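Local coordinates for protein 2-methyl-3-hydroxypyridine-5-carboxylic acid oxygenase (Mesorhizobium loti, PDB 3ALJ) that uses flavin-adenine dinucleotide as cofactor and probably oxygenates 2-methyl-3-hydroxypyridine-5-carboxylic acid and opens its ring, at residues 82-87 / 92-97; 194-199 / 249-254; 203-208 / 351-356; 212-217 / 222-227. One frame throughout, in Å; residues are numbered along the deposited sequence.

Interaction 1. Residues 82-87 / 92-97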
# COMPACT_ATOMS: atom_id res chain seq x y z
N TYR A 82 -15.18 11.04 -4.26
CA TYR A 82 -15.15 9.55 -4.31
C TYR A 82 -16.61 9.11 -4.45
O TYR A 82 -17.42 9.21 -3.55
CB TYR A 82 -14.51 9.07 -3.03
CG TYR A 82 -14.19 7.62 -3.00
CD1 TYR A 82 -15.20 6.63 -3.25
CD2 TYR A 82 -12.87 7.19 -2.72
CE1 TYR A 82 -14.83 5.24 -3.19
CE2 TYR A 82 -12.55 5.83 -2.63
CZ TYR A 82 -13.51 4.91 -2.87
OH TYR A 82 -13.24 3.53 -2.73
N GLU A 83 -16.90 8.66 -5.72
CA GLU A 83 -18.28 8.30 -6.10
C GLU A 83 -18.43 6.74 -6.10
O GLU A 83 -17.49 6.06 -6.46
CB GLU A 83 -18.60 8.92 -7.43
CG GLU A 83 -20.02 8.62 -7.90
CD GLU A 83 -20.40 9.40 -9.17
OE1 GLU A 83 -19.52 9.89 -9.88
OE2 GLU A 83 -21.61 9.34 -9.50
N THR A 84 -19.59 6.25 -5.71
CA THR A 84 -19.92 4.84 -5.82
C THR A 84 -21.11 4.65 -6.69
O THR A 84 -22.15 5.40 -6.51
CB THR A 84 -20.20 4.32 -4.41
OG1 THR A 84 -19.02 4.51 -3.63
CG2 THR A 84 -20.43 2.78 -4.39
N TRP A 85 -21.03 3.69 -7.62
CA TRP A 85 -22.24 3.24 -8.38
C TRP A 85 -22.62 1.82 -7.99
O TRP A 85 -21.74 0.98 -7.77
CB TRP A 85 -21.98 3.26 -9.89
CG TRP A 85 -21.74 4.62 -10.49
CD1 TRP A 85 -21.75 5.83 -9.89
CD2 TRP A 85 -21.42 4.82 -11.92
NE1 TRP A 85 -21.48 6.81 -10.85
CE2 TRP A 85 -21.29 6.23 -12.10
CE3 TRP A 85 -21.25 3.93 -13.02
CZ2 TRP A 85 -20.95 6.80 -13.34
CZ3 TRP A 85 -20.93 4.51 -14.30
CH2 TRP A 85 -20.74 5.90 -14.41
N MET A 86 -23.90 1.54 -8.05
CA MET A 86 -24.43 0.18 -7.98
C MET A 86 -25.32 -0.02 -9.17
O MET A 86 -26.29 0.76 -9.34
CB MET A 86 -25.25 -0.04 -6.70
CG MET A 86 -26.01 -1.43 -6.76
SD MET A 86 -24.89 -2.87 -6.99
CE MET A 86 -24.08 -2.74 -5.49
N HIS A 87 -25.03 -0.95 -10.05
CA HIS A 87 -25.87 -1.16 -11.26
C HIS A 87 -26.03 0.14 -12.04
O HIS A 87 -27.14 0.45 -12.52
CB HIS A 87 -27.20 -1.85 -10.89
CG HIS A 87 -27.02 -3.20 -10.23
ND1 HIS A 87 -26.15 -4.19 -10.67
CD2 HIS A 87 -27.64 -3.70 -9.14
CE1 HIS A 87 -26.20 -5.23 -9.83
NE2 HIS A 87 -27.09 -4.95 -8.90
N SER A 92 -23.63 7.23 -3.94
CA SER A 92 -23.06 8.14 -2.97
C SER A 92 -21.92 8.95 -3.67
O SER A 92 -21.30 8.47 -4.64
CB SER A 92 -22.45 7.40 -1.75
OG SER A 92 -21.42 6.46 -2.08
N LYS A 93 -21.63 10.12 -3.06
CA LYS A 93 -20.49 10.94 -3.38
C LYS A 93 -19.91 11.46 -2.11
O LYS A 93 -20.65 12.05 -1.27
CB LYS A 93 -20.95 12.16 -4.26
CG LYS A 93 -21.18 11.68 -5.76
CD LYS A 93 -21.60 12.92 -6.58
CE LYS A 93 -21.71 12.50 -8.02
NZ LYS A 93 -22.22 13.69 -8.85
N GLU A 94 -18.64 11.09 -1.90
CA GLU A 94 -18.06 11.37 -0.54
C GLU A 94 -16.79 12.16 -0.72
O GLU A 94 -15.93 11.89 -1.59
CB GLU A 94 -17.70 9.99 0.15
CG GLU A 94 -18.94 9.19 0.48
CD GLU A 94 -18.58 7.77 0.92
OE1 GLU A 94 -18.48 6.89 0.08
OE2 GLU A 94 -18.46 7.57 2.14
N THR A 95 -16.60 13.16 0.17
CA THR A 95 -15.37 14.01 0.14
C THR A 95 -14.75 14.09 1.52
O THR A 95 -13.74 14.80 1.67
CB THR A 95 -15.63 15.40 -0.45
OG1 THR A 95 -16.58 16.05 0.39
CG2 THR A 95 -16.09 15.34 -1.89
N PHE A 96 -15.29 13.45 2.56
CA PHE A 96 -14.54 13.25 3.83
C PHE A 96 -14.22 14.51 4.59
O PHE A 96 -13.22 14.60 5.26
CB PHE A 96 -13.19 12.49 3.55
CG PHE A 96 -13.28 11.43 2.41
CD1 PHE A 96 -14.21 10.39 2.52
CD2 PHE A 96 -12.44 11.45 1.32
CE1 PHE A 96 -14.31 9.41 1.53
CE2 PHE A 96 -12.50 10.46 0.33
CZ PHE A 96 -13.43 9.45 0.45
N ASN A 97 -15.08 15.51 4.41
CA ASN A 97 -14.90 16.80 5.11
C ASN A 97 -13.47 17.32 5.00
O ASN A 97 -12.85 17.75 5.96
CB ASN A 97 -15.36 16.76 6.53
CG ASN A 97 -15.57 18.26 7.07
OD1 ASN A 97 -15.88 19.24 6.28
ND2 ASN A 97 -15.32 18.44 8.37
O HOH W 1 -18.90 7.14 -2.53
O HOH W 2 -22.91 11.20 -10.85
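Tyr82, Thr84, Ser92 and Glu94 pair across an antiparallel beta hairpin, strands 82-86 and 89-94, at one outer edge of the seven-stranded mixed sheet. The short strand axes run at 164°, and Tyr82-Glu94 and Thr84-Ser92 form hydrogen-bonded pairs flanking the non-hydrogen-bonded pair Glu83-Lys93. Backbone bonds run both ways between Tyr82 and Glu94, with Glu94 N 2.8 Å from Tyr82 O; Thr84 N donates to Ser92 O, while the return bond from Ser92 N is weak.

On the face carrying Tyr82, Thr84, Ser92 and Glu94, one water joins all four residues. It is hydrogen-bonded to Glu94 OE1 at 2.7 Å and also lies 2.6 Å from Ser92 OG, besides meeting Tyr82 O and Thr84 OG1. Glu94 OE2 is taken by the backbone N of Phe358. Beyond the strand, Phe96 folds back so that CZ reaches Tyr82 CB at 3.7 Å.

On the other face Glu83 and Lys93 lie alongside each other, pointing the same way. Lys93 CE packs 3.5 Å from Glu83 OE2, but NZ goes on to a salt bridge with Glu195. Glu83 OE2 instead accepts from Trp85 NE1 at 2.9 Å, from above the carboxylate plane yet within the indole plane, and from Ser90 OG and a second water. Three donors thus converge on OE2, which would probably favour the charged form.

Interaction 2. Residues 194-199 / 249-254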
# COMPACT_ATOMS: atom_id res chain seq x y z
N GLY A 194 -19.65 13.34 -18.60
CA GLY A 194 -19.61 12.57 -17.29
C GLY A 194 -18.77 13.34 -16.34
O GLY A 194 -18.40 14.48 -16.57
N GLU A 195 -18.39 12.69 -15.21
CA GLU A 195 -17.53 13.29 -14.11
C GLU A 195 -16.32 12.40 -14.06
O GLU A 195 -16.07 11.66 -13.10
CB GLU A 195 -18.23 13.34 -12.81
CG GLU A 195 -19.44 14.28 -12.91
CD GLU A 195 -20.21 14.41 -11.62
OE1 GLU A 195 -19.75 14.02 -10.49
OE2 GLU A 195 -21.27 15.07 -11.69
N TRP A 196 -15.54 12.47 -15.14
CA TRP A 196 -14.44 11.52 -15.39
C TRP A 196 -13.15 11.85 -14.62
O TRP A 196 -12.21 11.10 -14.81
CB TRP A 196 -14.22 11.35 -16.89
CG TRP A 196 -15.46 10.85 -17.55
CD1 TRP A 196 -16.14 11.51 -18.56
CD2 TRP A 196 -16.17 9.61 -17.36
NE1 TRP A 196 -17.19 10.73 -18.99
CE2 TRP A 196 -17.30 9.61 -18.19
CE3 TRP A 196 -16.05 8.53 -16.40
CZ2 TRP A 196 -18.19 8.49 -18.28
CZ3 TRP A 196 -16.98 7.42 -16.46
CH2 TRP A 196 -18.04 7.44 -17.39
N ASP A 197 -13.14 12.91 -13.83
CA ASP A 197 -12.07 13.11 -12.86
C ASP A 197 -12.34 12.44 -11.52
O ASP A 197 -11.44 12.43 -10.67
CB ASP A 197 -11.77 14.60 -12.71
CG ASP A 197 -11.22 15.22 -13.98
OD1 ASP A 197 -10.62 14.56 -14.81
OD2 ASP A 197 -11.41 16.49 -14.03
N ASN A 198 -13.55 11.92 -11.34
CA ASN A 198 -13.90 11.34 -10.02
C ASN A 198 -13.19 9.95 -9.90
O ASN A 198 -12.96 9.26 -10.87
CB ASN A 198 -15.43 11.03 -9.91
CG ASN A 198 -16.33 12.26 -9.86
OD1 ASN A 198 -17.60 12.09 -9.81
ND2 ASN A 198 -15.77 13.41 -9.89
N THR A 199 -13.03 9.55 -8.60
CA THR A 199 -13.03 8.08 -8.32
C THR A 199 -14.45 7.66 -8.50
O THR A 199 -15.40 8.30 -8.00
CB THR A 199 -12.62 7.82 -6.86
OG1 THR A 199 -11.20 7.94 -6.79
CG2 THR A 199 -13.07 6.40 -6.47
N PHE A 249 -19.64 -2.44 -18.64
CA PHE A 249 -19.14 -1.07 -18.43
C PHE A 249 -18.94 -0.40 -19.77
O PHE A 249 -17.84 0.05 -20.13
CB PHE A 249 -17.82 -1.10 -17.66
CG PHE A 249 -17.93 -1.90 -16.36
CD1 PHE A 249 -17.78 -3.30 -16.35
CD2 PHE A 249 -18.18 -1.28 -15.08
CE1 PHE A 249 -17.91 -4.06 -15.21
CE2 PHE A 249 -18.28 -2.04 -13.88
CZ PHE A 249 -18.18 -3.44 -13.93
N PRO A 250 -20.09 -0.25 -20.47
CA PRO A 250 -19.90 0.21 -21.87
C PRO A 250 -19.42 1.61 -21.98
O PRO A 250 -18.73 1.97 -22.92
CB PRO A 250 -21.33 -0.01 -22.47
CG PRO A 250 -22.25 0.13 -21.26
CD PRO A 250 -21.48 -0.73 -20.17
N PHE A 251 -19.68 2.44 -20.97
CA PHE A 251 -19.26 3.81 -20.90
C PHE A 251 -17.71 3.96 -20.73
O PHE A 251 -17.16 5.09 -20.86
CB PHE A 251 -20.01 4.52 -19.79
CG PHE A 251 -20.16 3.65 -18.60
CD1 PHE A 251 -21.35 2.96 -18.40
CD2 PHE A 251 -19.10 3.45 -17.70
CE1 PHE A 251 -21.48 2.01 -17.35
CE2 PHE A 251 -19.22 2.54 -16.65
CZ PHE A 251 -20.37 1.81 -16.45
N LEU A 252 -17.04 2.83 -20.38
CA LEU A 252 -15.54 2.86 -20.36
C LEU A 252 -14.89 2.17 -21.55
O LEU A 252 -13.68 1.96 -21.52
CB LEU A 252 -15.06 2.12 -19.02
CG LEU A 252 -15.41 2.83 -17.71
CD1 LEU A 252 -14.70 2.08 -16.54
CD2 LEU A 252 -14.84 4.21 -17.81
N GLU A 253 -15.66 1.84 -22.60
CA GLU A 253 -15.07 1.14 -23.72
C GLU A 253 -13.77 1.76 -24.25
O GLU A 253 -12.83 0.99 -24.48
CB GLU A 253 -16.09 0.99 -24.86
CG GLU A 253 -15.48 0.31 -26.11
CD GLU A 253 -16.60 0.08 -27.15
OE1 GLU A 253 -17.62 0.83 -27.12
OE2 GLU A 253 -16.51 -0.92 -27.90
N PRO A 254 -13.62 3.07 -24.42
CA PRO A 254 -12.30 3.60 -24.96
C PRO A 254 -11.09 3.16 -24.09
O PRO A 254 -10.08 2.63 -24.60
CB PRO A 254 -12.50 5.10 -24.97
CG PRO A 254 -14.06 5.27 -25.05
CD PRO A 254 -14.62 4.12 -24.22
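A type I beta turn from Glu195 to Asn198, leading into strand 199-203, sends its Trp196 side chain against the 3-10 turn that precedes helix 253-260. The turn is closed by Asn198 N bonding to Glu195 O at 3.1 Å; in the other segment, Leu252 occupies the helix N-cap position.

The outer carbons of the indole six-membered ring make the contact. CH2 of Trp196 lies 4.1 Å from Phe251 CD2, and CZ3 of Trp196 lies 4.1 Å from Leu252 CD2, so neighbouring ring atoms each take one partner. The Trp196 and Phe251 side chains cross at about a right angle, whereas Leu252 comes in obliquely with one methyl. Phe251 has CG between its backbone N and carbonyl carbon (chi1 40°), which swings the ring toward the indole and Trp85, whose ring it meets edge-to-face.

Met202 touches Trp196, Phe251 and Leu252 alike, tying the cluster to the sheet. The indole nitrogen looks the other way, its single N-H shared weakly among the carbonyls of Leu191, Gly192 and His193. Only carbon meets carbon between these two segments, and just 106 Å² is buried, which implies a light, purely apolar contact resting on dispersion.

Interaction 3. Residues 203-208 / 351-356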
# COMPACT_ATOMS: atom_id res chain seq x y z
N TRP A 203 -19.91 -0.91 -9.01
CA TRP A 203 -20.28 -2.29 -8.60
C TRP A 203 -21.45 -2.84 -9.42
O TRP A 203 -22.40 -2.10 -9.83
CB TRP A 203 -20.83 -2.24 -7.18
CG TRP A 203 -19.72 -2.07 -6.12
CD1 TRP A 203 -19.10 -0.91 -5.73
CD2 TRP A 203 -19.19 -3.11 -5.31
NE1 TRP A 203 -18.23 -1.22 -4.69
CE2 TRP A 203 -18.26 -2.57 -4.42
CE3 TRP A 203 -19.40 -4.50 -5.27
CZ2 TRP A 203 -17.53 -3.34 -3.50
CZ3 TRP A 203 -18.69 -5.28 -4.34
CH2 TRP A 203 -17.79 -4.72 -3.48
N ASN A 204 -21.44 -4.17 -9.59
CA ASN A 204 -22.62 -4.89 -10.09
C ASN A 204 -22.62 -6.26 -9.48
O ASN A 204 -21.57 -6.87 -9.36
CB ASN A 204 -22.54 -5.11 -11.62
CG ASN A 204 -22.49 -3.83 -12.39
OD1 ASN A 204 -23.56 -3.24 -12.79
ND2 ASN A 204 -21.32 -3.33 -12.74
N PHE A 205 -23.83 -6.71 -9.14
CA PHE A 205 -24.08 -8.14 -8.86
C PHE A 205 -24.90 -8.78 -9.94
O PHE A 205 -24.89 -10.02 -9.98
CB PHE A 205 -24.74 -8.26 -7.49
CG PHE A 205 -23.93 -7.69 -6.36
CD1 PHE A 205 -22.67 -8.19 -6.07
CD2 PHE A 205 -24.36 -6.63 -5.64
CE1 PHE A 205 -21.90 -7.58 -4.97
CE2 PHE A 205 -23.64 -6.08 -4.59
CZ PHE A 205 -22.43 -6.58 -4.26
N TRP A 206 -25.65 -8.03 -10.72
CA TRP A 206 -26.49 -8.55 -11.77
C TRP A 206 -26.12 -7.83 -13.03
O TRP A 206 -25.88 -6.64 -12.98
CB TRP A 206 -28.02 -8.33 -11.39
CG TRP A 206 -28.95 -8.82 -12.49
CD1 TRP A 206 -29.49 -10.09 -12.54
CD2 TRP A 206 -29.29 -8.15 -13.70
NE1 TRP A 206 -30.23 -10.18 -13.68
CE2 TRP A 206 -30.09 -9.07 -14.45
CE3 TRP A 206 -29.07 -6.91 -14.19
CZ2 TRP A 206 -30.68 -8.72 -15.67
CZ3 TRP A 206 -29.63 -6.55 -15.49
CH2 TRP A 206 -30.39 -7.50 -16.19
N PRO A 207 -26.08 -8.50 -14.20
CA PRO A 207 -26.40 -9.91 -14.45
C PRO A 207 -25.21 -10.82 -14.13
O PRO A 207 -25.41 -12.04 -14.09
CB PRO A 207 -26.70 -9.92 -15.97
CG PRO A 207 -25.78 -8.82 -16.55
CD PRO A 207 -25.84 -7.72 -15.44
N ARG A 208 -24.02 -10.22 -13.82
CA ARG A 208 -22.98 -11.02 -13.18
C ARG A 208 -22.20 -10.14 -12.25
O ARG A 208 -22.41 -8.94 -12.16
CB ARG A 208 -21.95 -11.55 -14.20
CG ARG A 208 -22.60 -12.23 -15.42
CD ARG A 208 -21.63 -12.47 -16.54
NE ARG A 208 -21.06 -11.23 -17.06
CZ ARG A 208 -21.42 -10.65 -18.18
NH1 ARG A 208 -22.45 -11.23 -18.83
NH2 ARG A 208 -20.80 -9.55 -18.64
N SER A 351 -19.14 -4.23 1.82
CA SER A 351 -19.77 -3.07 2.38
C SER A 351 -19.65 -1.82 1.50
O SER A 351 -20.60 -0.99 1.51
CB SER A 351 -19.17 -2.69 3.74
OG SER A 351 -19.27 -3.86 4.63
N LEU A 352 -18.53 -1.70 0.78
CA LEU A 352 -18.37 -0.51 -0.06
C LEU A 352 -19.45 -0.40 -1.15
O LEU A 352 -19.71 0.72 -1.65
CB LEU A 352 -16.97 -0.48 -0.68
CG LEU A 352 -15.85 -0.32 0.42
CD1 LEU A 352 -14.60 -0.53 -0.42
CD2 LEU A 352 -15.88 1.04 1.01
N SER A 353 -20.09 -1.51 -1.50
CA SER A 353 -21.13 -1.49 -2.57
C SER A 353 -22.35 -0.67 -2.18
O SER A 353 -23.09 -0.33 -3.06
CB SER A 353 -21.57 -2.93 -2.91
OG SER A 353 -22.31 -3.52 -1.84
N LYS A 354 -22.47 -0.37 -0.89
CA LYS A 354 -23.63 0.36 -0.39
C LYS A 354 -23.45 1.86 -0.61
O LYS A 354 -24.44 2.62 -0.57
CB LYS A 354 -23.88 0.08 1.09
CG LYS A 354 -24.21 -1.40 1.30
CD LYS A 354 -24.63 -1.62 2.72
CE LYS A 354 -23.46 -1.56 3.68
NZ LYS A 354 -24.04 -1.73 5.10
N GLY A 355 -22.19 2.30 -0.75
CA GLY A 355 -21.85 3.74 -0.73
C GLY A 355 -22.04 4.31 0.70
O GLY A 355 -22.58 3.71 1.65
N ASN A 356 -21.50 5.54 0.84
CA ASN A 356 -21.54 6.21 2.17
C ASN A 356 -20.93 5.44 3.31
O ASN A 356 -21.30 5.61 4.51
CB ASN A 356 -22.99 6.69 2.53
CG ASN A 356 -23.44 7.82 1.69
OD1 ASN A 356 -22.68 8.78 1.45
ND2 ASN A 356 -24.67 7.64 1.12
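The indole of Trp203 lies flat against Ser353, whose CA and CB cover one ring face. The serine CA sits 3.5 Å from the centroid of the five-membered ring and 8° off its normal, a CH-pi contact almost straight above the ring. CB stands over Trp203 CD2, at 3.4 Å. Leu352 adds its CB obliquely, 4.1 Å from Trp203 CZ2.

Phe205 meets the same serine from another direction. Its ring turns an edge to Ser353 OG, which lies near the ring plane and 3.9 Å from Phe205 CZ. With a chi1 of 69°, Ser353 places OG between its backbone N and carbonyl carbon; from there the hydroxyl is hydrogen-bonded to Arg350 O, while CB remains over the indole.

Residues 351-354 form a 3-10 turn after the long helix 321-349, in which Lys354 N bonds to Ser351 O at 3.1 Å, and Gly355 N bonds back to Leu352 O. Segment 203-208 leaves the end of strand 199-203, so the contact fastens the chain beyond that helix to the sheet. Met86 touches Trp203, Phe205 and Ser353 together, and Trp203 NE1 has a weak hydrogen bond to Asp201 OD2. The polar ends thus find partners elsewhere, and what passes between the two segments is the CA-H of Ser353 over the indole face, with van der Waals contacts round it.

Interaction 4. Residues 212-217 / 222-227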
# COMPACT_ATOMS: atom_id res chain seq x y z
N ILE A 212 -15.66 -2.44 -11.43
CA ILE A 212 -14.43 -1.68 -11.81
C ILE A 212 -14.30 -0.53 -10.80
O ILE A 212 -15.23 0.29 -10.64
CB ILE A 212 -14.50 -1.07 -13.22
CG1 ILE A 212 -14.48 -2.27 -14.19
CG2 ILE A 212 -13.34 -0.09 -13.49
CD1 ILE A 212 -14.37 -1.86 -15.76
N LEU A 213 -13.11 -0.39 -10.17
CA LEU A 213 -12.77 0.87 -9.46
C LEU A 213 -11.99 1.69 -10.49
O LEU A 213 -10.92 1.32 -10.99
CB LEU A 213 -11.90 0.53 -8.24
CG LEU A 213 -11.49 1.81 -7.50
CD1 LEU A 213 -12.76 2.42 -6.85
CD2 LEU A 213 -10.49 1.51 -6.33
N TYR A 214 -12.56 2.86 -10.77
CA TYR A 214 -12.05 3.84 -11.77
C TYR A 214 -11.34 4.96 -11.00
O TYR A 214 -11.94 5.64 -10.19
CB TYR A 214 -13.30 4.34 -12.59
CG TYR A 214 -13.07 5.53 -13.48
CD1 TYR A 214 -13.05 6.84 -12.98
CD2 TYR A 214 -12.77 5.30 -14.80
CE1 TYR A 214 -12.84 7.95 -13.87
CE2 TYR A 214 -12.56 6.37 -15.72
CZ TYR A 214 -12.61 7.62 -15.19
OH TYR A 214 -12.31 8.75 -15.99
N SER A 215 -10.01 5.10 -11.28
CA SER A 215 -9.15 5.87 -10.37
C SER A 215 -8.16 6.76 -11.14
O SER A 215 -7.04 6.35 -11.51
CB SER A 215 -8.33 4.92 -9.50
OG SER A 215 -9.25 4.08 -8.77
N PRO A 216 -8.56 7.99 -11.50
CA PRO A 216 -7.58 8.84 -12.26
C PRO A 216 -6.37 9.18 -11.45
O PRO A 216 -6.49 9.70 -10.29
CB PRO A 216 -8.40 10.11 -12.68
CG PRO A 216 -9.88 9.58 -12.60
CD PRO A 216 -9.89 8.61 -11.37
N CYS A 217 -5.20 9.10 -12.09
CA CYS A 217 -3.94 9.38 -11.39
C CYS A 217 -3.45 10.79 -11.69
O CYS A 217 -2.69 11.31 -10.88
CB CYS A 217 -2.85 8.34 -11.85
SG CYS A 217 -3.17 6.65 -11.26
N LEU A 222 -4.74 6.65 -16.09
CA LEU A 222 -5.95 6.15 -15.37
C LEU A 222 -5.63 4.76 -14.76
O LEU A 222 -5.14 3.87 -15.42
CB LEU A 222 -7.10 5.93 -16.35
CG LEU A 222 -8.38 5.30 -15.78
CD1 LEU A 222 -9.04 6.21 -14.77
CD2 LEU A 222 -9.36 5.13 -16.98
N TYR A 223 -5.88 4.58 -13.47
CA TYR A 223 -5.74 3.29 -12.75
C TYR A 223 -7.11 2.66 -12.76
O TYR A 223 -8.11 3.27 -12.27
CB TYR A 223 -5.20 3.66 -11.37
CG TYR A 223 -5.31 2.57 -10.28
CD1 TYR A 223 -5.17 1.21 -10.59
CD2 TYR A 223 -5.49 2.98 -8.97
CE1 TYR A 223 -5.29 0.24 -9.50
CE2 TYR A 223 -5.60 2.06 -7.92
CZ TYR A 223 -5.47 0.72 -8.22
OH TYR A 223 -5.59 -0.23 -7.19
N LEU A 224 -7.15 1.46 -13.31
CA LEU A 224 -8.37 0.64 -13.25
C LEU A 224 -8.14 -0.60 -12.46
O LEU A 224 -7.08 -1.22 -12.58
CB LEU A 224 -8.80 0.14 -14.64
CG LEU A 224 -9.19 1.26 -15.61
CD1 LEU A 224 -9.55 0.66 -16.98
CD2 LEU A 224 -10.42 2.08 -15.00
N GLY A 225 -9.13 -0.98 -11.65
CA GLY A 225 -9.11 -2.29 -10.92
C GLY A 225 -10.29 -3.04 -11.43
O GLY A 225 -11.42 -2.59 -11.23
N LEU A 226 -10.08 -4.17 -12.08
CA LEU A 226 -11.17 -4.97 -12.70
C LEU A 226 -11.37 -6.17 -11.81
O LEU A 226 -10.44 -7.02 -11.73
CB LEU A 226 -10.84 -5.37 -14.17
CG LEU A 226 -11.21 -4.39 -15.26
CD1 LEU A 226 -10.68 -3.02 -15.09
CD2 LEU A 226 -10.65 -4.99 -16.64
N MET A 227 -12.49 -6.29 -11.08
CA MET A 227 -12.67 -7.33 -10.10
C MET A 227 -13.80 -8.25 -10.46
O MET A 227 -14.99 -7.82 -10.62
CB MET A 227 -12.98 -6.62 -8.83
CG MET A 227 -11.93 -5.64 -8.47
SD MET A 227 -12.30 -4.78 -6.92
CE MET A 227 -11.79 -3.05 -7.26
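Leu222 pushes its CD1 methyl as a bump over one face of the Tyr214 ring, 3.8 Å from the centroid and 18° off the normal, a CH-pi contact within the antiparallel hairpin of strands 211-216 and 221-228. The two side chains cross at about a right angle, and the same methyl also meets Pro216 CG at 4.1 Å, sitting in the corner between tyrosine and proline. Farther along this face, Leu224 CD2 rests in the angle formed by Ile212 CG2 and Tyr214 CD2, at 3.9 and 4.0 Å. Ile212 and Leu226 lie side by side with CD1 against CD1.

The opposite face has a different relief. Gly225 presents no side chain opposite Leu213, and Met227, bent at its last torsion (chi3 -140°), brings CE to 3.7 Å from Leu213 CB. At the other end Tyr223 CB is met by Cys217 SG at 3.6 Å, while Ser215 CB rests 3.5 Å from Tyr223 CD2.

Paired backbone bonds join Leu213 with Gly225, and Ser215 with Tyr223, where the bond from Ser215 N is weak. Tyr214 OH is hydrogen-bonded to Trp196 O, and Ser215 OG to Tyr54 OH. Strand 199-203 runs along the outer side of 211-216 and strand 170-185 along that of 221-228, with strand 101-105 touching Ser215 and Cys217.

Overall arrangement
Interactions 1 and 4 are hairpins of the same seven-stranded sheet, with strand 199-203 between them; their centres are 14 Å apart. That strand connects the other two contacts: interaction 2 lies at its beginning and interaction 3 at its end. Between interactions 1 and 2, Lys93 NZ bridges to Glu195 OE1 at 3.0 Å, and Trp85 CZ3 packs 3.5 Å from Phe251 CZ. Interaction 2 holds interaction 4 through Trp196 O and Tyr214 OH, 2.6 Å apart. Interaction 4 comes nearest the flavin, the Tyr223 side chain being about 5 Å from it, whereas the side chains of Tyr82 and Leu352 stand about 9 and 10 Å away.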